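Local coordinates for exopolyphosphatase (PDB 1T6C), which probably hydrolyses phosphoanhydride bonds, as expected of a polyphosphate- and guanosine pentaphosphate-cleaving phosphatase with an actin-like fold, at residues A15-L26 / T66-I77. Sequence-based numbering, arbitrary orientation. Where two conformers were deposited one is given.
Sequences ASIDIGSYSVRL and TIQVLKEYKKLI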
ATOM      1  N   ALA A  15       4.648 -15.991  -7.562  1.00 10.75           N
ATOM      2  CA  ALA A  15       5.079 -15.291  -6.371  1.00  9.71           C
ATOM      3  C   ALA A  15       5.525 -13.883  -6.661  1.00  9.80           C
ATOM      4  O   ALA A  15       6.000 -13.565  -7.752  1.00 10.07           O
ATOM      5  CB  ALA A  15       6.212 -16.014  -5.740  1.00 10.48           C
ATOM      6  N   SER A  16       5.431 -13.057  -5.623  1.00  9.99           N
ATOM      7  CA  SER A  16       5.914 -11.692  -5.655  1.00 10.00           C
ATOM      8  C   SER A  16       6.793 -11.469  -4.453  1.00 10.50           C
ATOM      9  O   SER A  16       6.537 -12.047  -3.397  1.00 10.42           O
ATOM     10  CB  SER A  16       4.777 -10.649  -5.677  1.00 11.54           C
ATOM     11  OG  SER A  16       4.059 -10.660  -4.480  1.00 13.69           O
ATOM     12  N   ILE A  17       7.820 -10.657  -4.645  1.00 10.03           N
ATOM     13  CA  ILE A  17       8.688 -10.186  -3.548  1.00  9.60           C
ATOM     14  C   ILE A  17       8.680  -8.676  -3.658  1.00 10.70           C
ATOM     15  O   ILE A  17       8.867  -8.120  -4.739  1.00 10.65           O
ATOM     16  CB  ILE A  17      10.080 -10.747  -3.710  1.00 10.09           C
ATOM     17  CG1 ILE A  17      10.075 -12.258  -3.487  1.00 12.33           C
ATOM     18  CG2 ILE A  17      11.023 -10.052  -2.758  1.00 10.84           C
ATOM     19  CD1 ILE A  17      11.396 -12.925  -3.764  1.00 13.46           C
ATOM     20  N   ASP A  18       8.434  -8.011  -2.539  1.00 11.63           N
ATOM     21  CA  ASP A  18       8.483  -6.559  -2.440  1.00 12.78           C
ATOM     22  C   ASP A  18       9.491  -6.152  -1.371  1.00 12.34           C
ATOM     23  O   ASP A  18       9.395  -6.566  -0.232  1.00 13.40           O
ATOM     24  CB  ASP A  18       7.117  -5.911  -2.281  0.70 13.57           C
ATOM     25  CG  ASP A  18       6.460  -6.244  -1.043  0.70 18.44           C
ATOM     26  OD1 ASP A  18       6.118  -7.446  -0.869  0.70 23.51           O
ATOM     27  OD2 ASP A  18       6.205  -5.367  -0.176  0.70 23.85           O
ATOM     28  N   ILE A  19      10.452  -5.357  -1.797  1.00 12.49           N
ATOM     29  CA  ILE A  19      11.514  -4.862  -0.946  1.00 13.54           C
ATOM     30  C   ILE A  19      11.217  -3.394  -0.707  1.00 14.35           C
ATOM     31  O   ILE A  19      11.272  -2.586  -1.629  1.00 14.93           O
ATOM     32  CB  ILE A  19      12.878  -5.029  -1.663  1.00 14.10           C
ATOM     33  CG1 ILE A  19      13.180  -6.507  -1.943  1.00 16.23           C
ATOM     34  CG2 ILE A  19      13.987  -4.338  -0.860  1.00 15.71           C
ATOM     35  CD1 ILE A  19      14.420  -6.713  -2.757  1.00 19.12           C
ATOM     36  N   GLY A  20      10.935  -3.048   0.537  1.00 15.36           N
ATOM     37  CA  GLY A  20      10.747  -1.669   0.931  1.00 16.26           C
ATOM     38  C   GLY A  20      11.816  -1.213   1.898  1.00 15.97           C
ATOM     39  O   GLY A  20      12.744  -1.946   2.181  1.00 16.44           O
ATOM     40  N   SER A  21      11.642   0.003   2.409  1.00 18.07           N
ATOM     41  CA  SER A  21      12.602   0.594   3.346  1.00 19.18           C
ATOM     42  C   SER A  21      12.510  -0.039   4.733  1.00 19.47           C
ATOM     43  O   SER A  21      13.434   0.129   5.535  1.00 19.91           O
ATOM     44  CB  SER A  21      12.458   2.124   3.418  0.66 19.93           C
ATOM     45  OG  SER A  21      11.140   2.497   3.712  0.66 20.97           O
ATOM     46  N   TYR A  22      11.425  -0.759   5.020  1.00 19.63           N
ATOM     47  CA  TYR A  22      11.223  -1.374   6.335  1.00 20.24           C
ATOM     48  C   TYR A  22      11.217  -2.893   6.284  1.00 18.91           C
ATOM     49  O   TYR A  22      11.909  -3.550   7.030  1.00 18.76           O
ATOM     50  CB  TYR A  22       9.908  -0.861   6.913  1.00 21.10           C
ATOM     51  CG  TYR A  22       9.659  -1.223   8.360  1.00 26.54           C
ATOM     52  CD1 TYR A  22      10.503  -0.770   9.366  1.00 30.63           C
ATOM     53  CD2 TYR A  22       8.545  -1.977   8.725  1.00 31.82           C
ATOM     54  CE1 TYR A  22      10.257  -1.081  10.691  1.00 32.00           C
ATOM     55  CE2 TYR A  22       8.301  -2.294  10.044  1.00 34.00           C
ATOM     56  CZ  TYR A  22       9.162  -1.845  11.018  1.00 34.28           C
ATOM     57  OH  TYR A  22       8.911  -2.162  12.339  1.00 38.66           O
ATOM     58  N   SER A  23      10.456  -3.453   5.352  1.00 18.51           N
ATOM     59  CA  SER A  23      10.267  -4.897   5.292  1.00 18.06           C
ATOM     60  C   SER A  23      10.518  -5.445   3.895  1.00 17.35           C
ATOM     61  O   SER A  23      10.436  -4.717   2.901  1.00 18.15           O
ATOM     62  CB  SER A  23       8.862  -5.274   5.765  0.50 18.09           C
ATOM     63  OG  SER A  23       7.874  -4.811   4.870  0.50 19.89           O
ATOM     64  N   VAL A  24      10.851  -6.728   3.871  1.00 15.38           N
ATOM     65  CA  VAL A  24      10.976  -7.520   2.665  1.00 15.19           C
ATOM     66  C   VAL A  24       9.921  -8.611   2.758  1.00 14.63           C
ATOM     67  O   VAL A  24       9.891  -9.368   3.722  1.00 14.72           O
ATOM     68  CB  VAL A  24      12.378  -8.155   2.577  1.00 16.35           C
ATOM     69  CG1 VAL A  24      12.565  -8.909   1.259  1.00 16.46           C
ATOM     70  CG2 VAL A  24      13.465  -7.066   2.751  1.00 18.61           C
ATOM     71  N   ARG A  25       9.066  -8.689   1.745  1.00 14.33           N
ATOM     72  CA  ARG A  25       7.871  -9.542   1.822  1.00 13.81           C
ATOM     73  C   ARG A  25       7.728 -10.453   0.635  1.00 13.87           C
ATOM     74  O   ARG A  25       8.005 -10.031  -0.487  1.00 14.32           O
ATOM     75  CB  ARG A  25       6.642  -8.692   1.975  1.00 15.69           C
ATOM     76  CG  ARG A  25       6.602  -8.020   3.363  1.00 17.54           C
ATOM     77  CD  ARG A  25       5.407  -7.253   3.653  1.00 22.46           C
ATOM     78  NE  ARG A  25       4.237  -8.098   3.708  1.00 24.93           N
ATOM     79  CZ  ARG A  25       3.057  -7.672   4.103  1.00 25.78           C
ATOM     80  NH1 ARG A  25       2.900  -6.422   4.507  1.00 26.20           N
ATOM     81  NH2 ARG A  25       2.037  -8.513   4.106  1.00 30.44           N
ATOM     82  N   LEU A  26       7.305 -11.678   0.918  1.00 11.66           N
ATOM     83  CA  LEU A  26       7.096 -12.733  -0.082  1.00 10.93           C
ATOM     84  C   LEU A  26       5.618 -13.134  -0.051  1.00 10.76           C
ATOM     85  O   LEU A  26       5.032 -13.323   1.021  1.00 10.56           O
ATOM     86  CB  LEU A  26       7.935 -13.964   0.261  1.00 10.53           C
ATOM     87  CG  LEU A  26       7.641 -15.241  -0.543  1.00 12.68           C
ATOM     88  CD1 LEU A  26       8.041 -15.073  -2.020  1.00 12.05           C
ATOM     89  CD2 LEU A  26       8.314 -16.461   0.093  1.00 13.18           C
ATOM     90  N   THR A  66      19.246  -8.307   4.362  1.00 17.75           N
ATOM     91  CA  THR A  66      18.258  -8.354   3.277  1.00 16.44           C
ATOM     92  C   THR A  66      18.618  -9.465   2.286  1.00 16.30           C
ATOM     93  O   THR A  66      17.754 -10.244   1.896  1.00 15.09           O
ATOM     94  CB  THR A  66      18.143  -6.999   2.590  1.00 15.83           C
ATOM     95  OG1 THR A  66      17.648  -6.012   3.501  1.00 16.07           O
ATOM     96  CG2 THR A  66      17.091  -7.029   1.469  1.00 14.85           C
ATOM     97  N   ILE A  67      19.905  -9.592   1.952  1.00 16.37           N
ATOM     98  CA  ILE A  67      20.347 -10.672   1.085  1.00 17.03           C
ATOM     99  C   ILE A  67      20.026 -12.033   1.731  1.00 16.64           C
ATOM    100  O   ILE A  67      19.555 -12.936   1.054  1.00 15.46           O
ATOM    101  CB  ILE A  67      21.838 -10.515   0.715  1.00 18.01           C
ATOM    102  CG1 ILE A  67      21.998  -9.334  -0.242  1.00 18.48           C
ATOM    103  CG2 ILE A  67      22.405 -11.785   0.081  1.00 18.41           C
ATOM    104  CD1 ILE A  67      23.395  -9.008  -0.580  1.00 20.94           C
ATOM    105  N   GLN A  68      20.255 -12.198   3.036  1.00 17.66           N
ATOM    106  CA  GLN A  68      19.970 -13.487   3.672  1.00 17.94           C
ATOM    107  C   GLN A  68      18.475 -13.822   3.627  1.00 16.19           C
ATOM    108  O   GLN A  68      18.129 -14.950   3.358  1.00 16.19           O
ATOM    109  CB  GLN A  68      20.504 -13.542   5.116  1.00 19.26           C
ATOM    110  CG  GLN A  68      20.441 -14.947   5.790  1.00 25.16           C
ATOM    111  CD  GLN A  68      20.726 -16.151   4.847  1.00 31.40           C
ATOM    112  OE1 GLN A  68      19.800 -16.922   4.478  1.00 34.25           O
ATOM    113  NE2 GLN A  68      21.996 -16.314   4.468  1.00 34.62           N
ATOM    114  N   VAL A  69      17.614 -12.832   3.827  1.00 16.00           N
ATOM    115  CA  VAL A  69      16.158 -13.023   3.749  1.00 14.74           C
ATOM    116  C   VAL A  69      15.755 -13.447   2.335  1.00 14.14           C
ATOM    117  O   VAL A  69      14.912 -14.332   2.150  1.00 13.65           O
ATOM    118  CB  VAL A  69      15.385 -11.738   4.135  1.00 14.71           C
ATOM    119  CG1 VAL A  69      13.917 -11.854   3.752  1.00 17.84           C
ATOM    120  CG2 VAL A  69      15.544 -11.454   5.632  1.00 16.94           C
ATOM    121  N   LEU A  70      16.375 -12.816   1.344  1.00 13.83           N
ATOM    122  CA  LEU A  70      16.063 -13.098  -0.044  1.00 13.28           C
ATOM    123  C   LEU A  70      16.495 -14.519  -0.393  1.00 13.03           C
ATOM    124  O   LEU A  70      15.806 -15.194  -1.137  1.00 12.36           O
ATOM    125  CB  LEU A  70      16.675 -12.047  -0.996  1.00 12.79           C
ATOM    126  CG  LEU A  70      16.094 -10.654  -0.890  1.00 11.88           C
ATOM    127  CD1 LEU A  70      16.870  -9.646  -1.689  1.00 14.18           C
ATOM    128  CD2 LEU A  70      14.619 -10.643  -1.338  1.00 12.92           C
ATOM    129  N   LYS A  71      17.636 -14.978   0.134  1.00 14.74           N
ATOM    130  CA  LYS A  71      18.040 -16.361  -0.074  1.00 15.22           C
ATOM    131  C   LYS A  71      16.997 -17.331   0.495  1.00 15.76           C
ATOM    132  O   LYS A  71      16.646 -18.315  -0.156  1.00 15.96           O
ATOM    133  CB  LYS A  71      19.442 -16.629   0.502  1.00 16.27           C
ATOM    134  CG  LYS A  71      20.559 -15.918  -0.224  1.00 15.45           C
ATOM    135  CD  LYS A  71      21.899 -16.116   0.507  1.00 18.05           C
ATOM    136  CE  LYS A  71      23.070 -15.687  -0.275  1.00 19.04           C
ATOM    137  NZ  LYS A  71      24.322 -15.931   0.527  1.00 22.61           N
ATOM    138  N   GLU A  72      16.473 -17.022   1.685  1.00 16.08           N
ATOM    139  CA  GLU A  72      15.460 -17.843   2.322  1.00 16.39           C
ATOM    140  C   GLU A  72      14.183 -17.850   1.494  1.00 15.09           C
ATOM    141  O   GLU A  72      13.605 -18.898   1.281  1.00 14.28           O
ATOM    142  CB  GLU A  72      15.209 -17.351   3.736  1.00 18.35           C
ATOM    143  CG  GLU A  72      16.433 -17.618   4.602  1.00 24.14           C
ATOM    144  CD  GLU A  72      16.481 -16.837   5.899  1.00 32.97           C
ATOM    145  OE1 GLU A  72      15.468 -16.182   6.254  1.00 39.41           O
ATOM    146  OE2 GLU A  72      17.551 -16.899   6.579  1.00 39.64           O
ATOM    147  N   TYR A  73      13.821 -16.698   0.936  1.00 13.80           N
ATOM    148  CA  TYR A  73      12.644 -16.636   0.068  1.00 12.76           C
ATOM    149  C   TYR A  73      12.864 -17.419  -1.207  1.00 13.75           C
ATOM    150  O   TYR A  73      11.984 -18.120  -1.656  1.00 12.23           O
ATOM    151  CB  TYR A  73      12.281 -15.194  -0.253  1.00 13.06           C
ATOM    152  CG  TYR A  73      11.725 -14.379   0.904  1.00 10.74           C
ATOM    153  CD1 TYR A  73      11.440 -14.963   2.151  1.00 14.00           C
ATOM    154  CD2 TYR A  73      11.417 -13.052   0.723  1.00  9.95           C
ATOM    155  CE1 TYR A  73      10.954 -14.196   3.199  1.00 15.35           C
ATOM    156  CE2 TYR A  73      10.891 -12.299   1.715  1.00 12.05           C
ATOM    157  CZ  TYR A  73      10.657 -12.876   2.965  1.00 13.30           C
ATOM    158  OH  TYR A  73      10.131 -12.103   3.941  1.00 15.83           O
ATOM    159  N   LYS A  74      14.053 -17.348  -1.783  1.00 13.52           N
ATOM    160  CA  LYS A  74      14.331 -18.106  -2.996  1.00 13.55           C
ATOM    161  C   LYS A  74      14.254 -19.629  -2.744  1.00 13.53           C
ATOM    162  O   LYS A  74      13.789 -20.372  -3.588  1.00 13.69           O
ATOM    163  CB  LYS A  74      15.716 -17.703  -3.549  1.00 14.61           C
ATOM    164  CG  LYS A  74      16.120 -18.359  -4.878  1.00 17.57           C
ATOM    165  CD  LYS A  74      15.104 -18.146  -6.004  1.00 20.29           C
ATOM    166  CE  LYS A  74      15.686 -18.540  -7.387  1.00 20.74           C
ATOM    167  NZ  LYS A  74      16.285 -19.912  -7.410  1.00 19.23           N
ATOM    168  N   LYS A  75      14.665 -20.075  -1.566  1.00 14.68           N
ATOM    169  CA  LYS A  75      14.614 -21.497  -1.196  1.00 15.07           C
ATOM    170  C   LYS A  75      13.149 -21.964  -1.158  1.00 14.99           C
ATOM    171  O   LYS A  75      12.846 -23.069  -1.618  1.00 15.12           O
ATOM    172  CB  LYS A  75      15.273 -21.723   0.167  1.00 16.76           C
ATOM    173  CG  LYS A  75      16.768 -21.793   0.112  1.00 21.35           C
ATOM    174  CD  LYS A  75      17.348 -22.010   1.518  1.00 26.68           C
ATOM    175  CE  LYS A  75      18.873 -21.935   1.500  1.00 30.99           C
ATOM    176  NZ  LYS A  75      19.456 -21.738   2.860  1.00 34.48           N
ATOM    177  N   LEU A  76      12.266 -21.122  -0.624  1.00 14.13           N
ATOM    178  CA  LEU A  76      10.837 -21.412  -0.600  1.00 14.01           C
ATOM    179  C   LEU A  76      10.267 -21.450  -2.012  1.00 13.63           C
ATOM    180  O   LEU A  76       9.516 -22.351  -2.356  1.00 13.29           O
ATOM    181  CB  LEU A  76      10.073 -20.397   0.240  1.00 14.73           C
ATOM    182  CG  LEU A  76      10.384 -20.428   1.737  1.00 15.08           C
ATOM    183  CD1 LEU A  76       9.788 -19.211   2.431  1.00 16.84           C
ATOM    184  CD2 LEU A  76       9.874 -21.713   2.375  1.00 18.78           C
ATOM    185  N   ILE A  77      10.646 -20.489  -2.848  1.00 12.82           N
ATOM    186  CA  ILE A  77      10.164 -20.462  -4.239  1.00 13.82           C
ATOM    187  C   ILE A  77      10.555 -21.754  -4.960  1.00 14.00           C
ATOM    188  O   ILE A  77       9.773 -22.345  -5.681  1.00 13.41           O
ATOM    189  CB  ILE A  77      10.763 -19.203  -4.912  1.00 13.79           C
ATOM    190  CG1 ILE A  77       9.989 -17.967  -4.422  1.00 14.42           C
ATOM    191  CG2 ILE A  77      10.879 -19.343  -6.413  1.00 15.06           C
ATOM    192  CD1 ILE A  77      10.662 -16.708  -4.756  1.00 12.95           C
TER
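Tyr-73 lies flat against Leu-26 and reaches on to the backbone of the same strand. Leu-26 CB sits over the centre of the ring, 3.7 Å from the centroid, in a CH-pi contact. Val-69 CG1, one helical turn earlier, backs the opposite face near the rim, so the ring is clamped between them. Its hydroxyl donates to Val-24 O, with Tyr-73 OH and Val-24 O 2.8 Å apart. The donor oxygen lies above the carbonyl plane, at a C=O...O angle of 132°. A phenylalanine at Tyr-73 would probably keep the CH-pi contact with Leu-26 but lose this bond, leaving Val-24 O without its partner from the helix.

The tightest aliphatic packing is around Val-24. Its CG1 stands anti to the backbone N (chi1 -176°), which brings it 3.7 Å from Leu-70 CD2 and within 3.8 Å of Tyr-73 CE2. The other branch, CG2, meets Thr-66 CG2 at 3.8 Å. Leu-70 is forked: CD2 also touches Ile-17 CG2, and CD1 meets Ile-19 CD1 at 4.0 Å. Farther along, Ile-77 CD1 fits between Ile-17 CD1 and Leu-26 CD1.

The packing is looser at the Ala-15 end, where its CB is 4.5 Å from Ile-77 CG1. The side turned to solvent carries Gln-68 and Lys-75, both exposed, and Glu-72 forms a salt bridge with Arg-44.

Helix segment 66-77 runs antiparallel to strand 15-19 and nearly parallel to strand 23-26 (6°). Helix 60-79 thus covers one face of the hairpin that opens the five-stranded mixed sheet, a helix-on-sheet layer characteristic of the actin-like fold of the Ppx/GppA family.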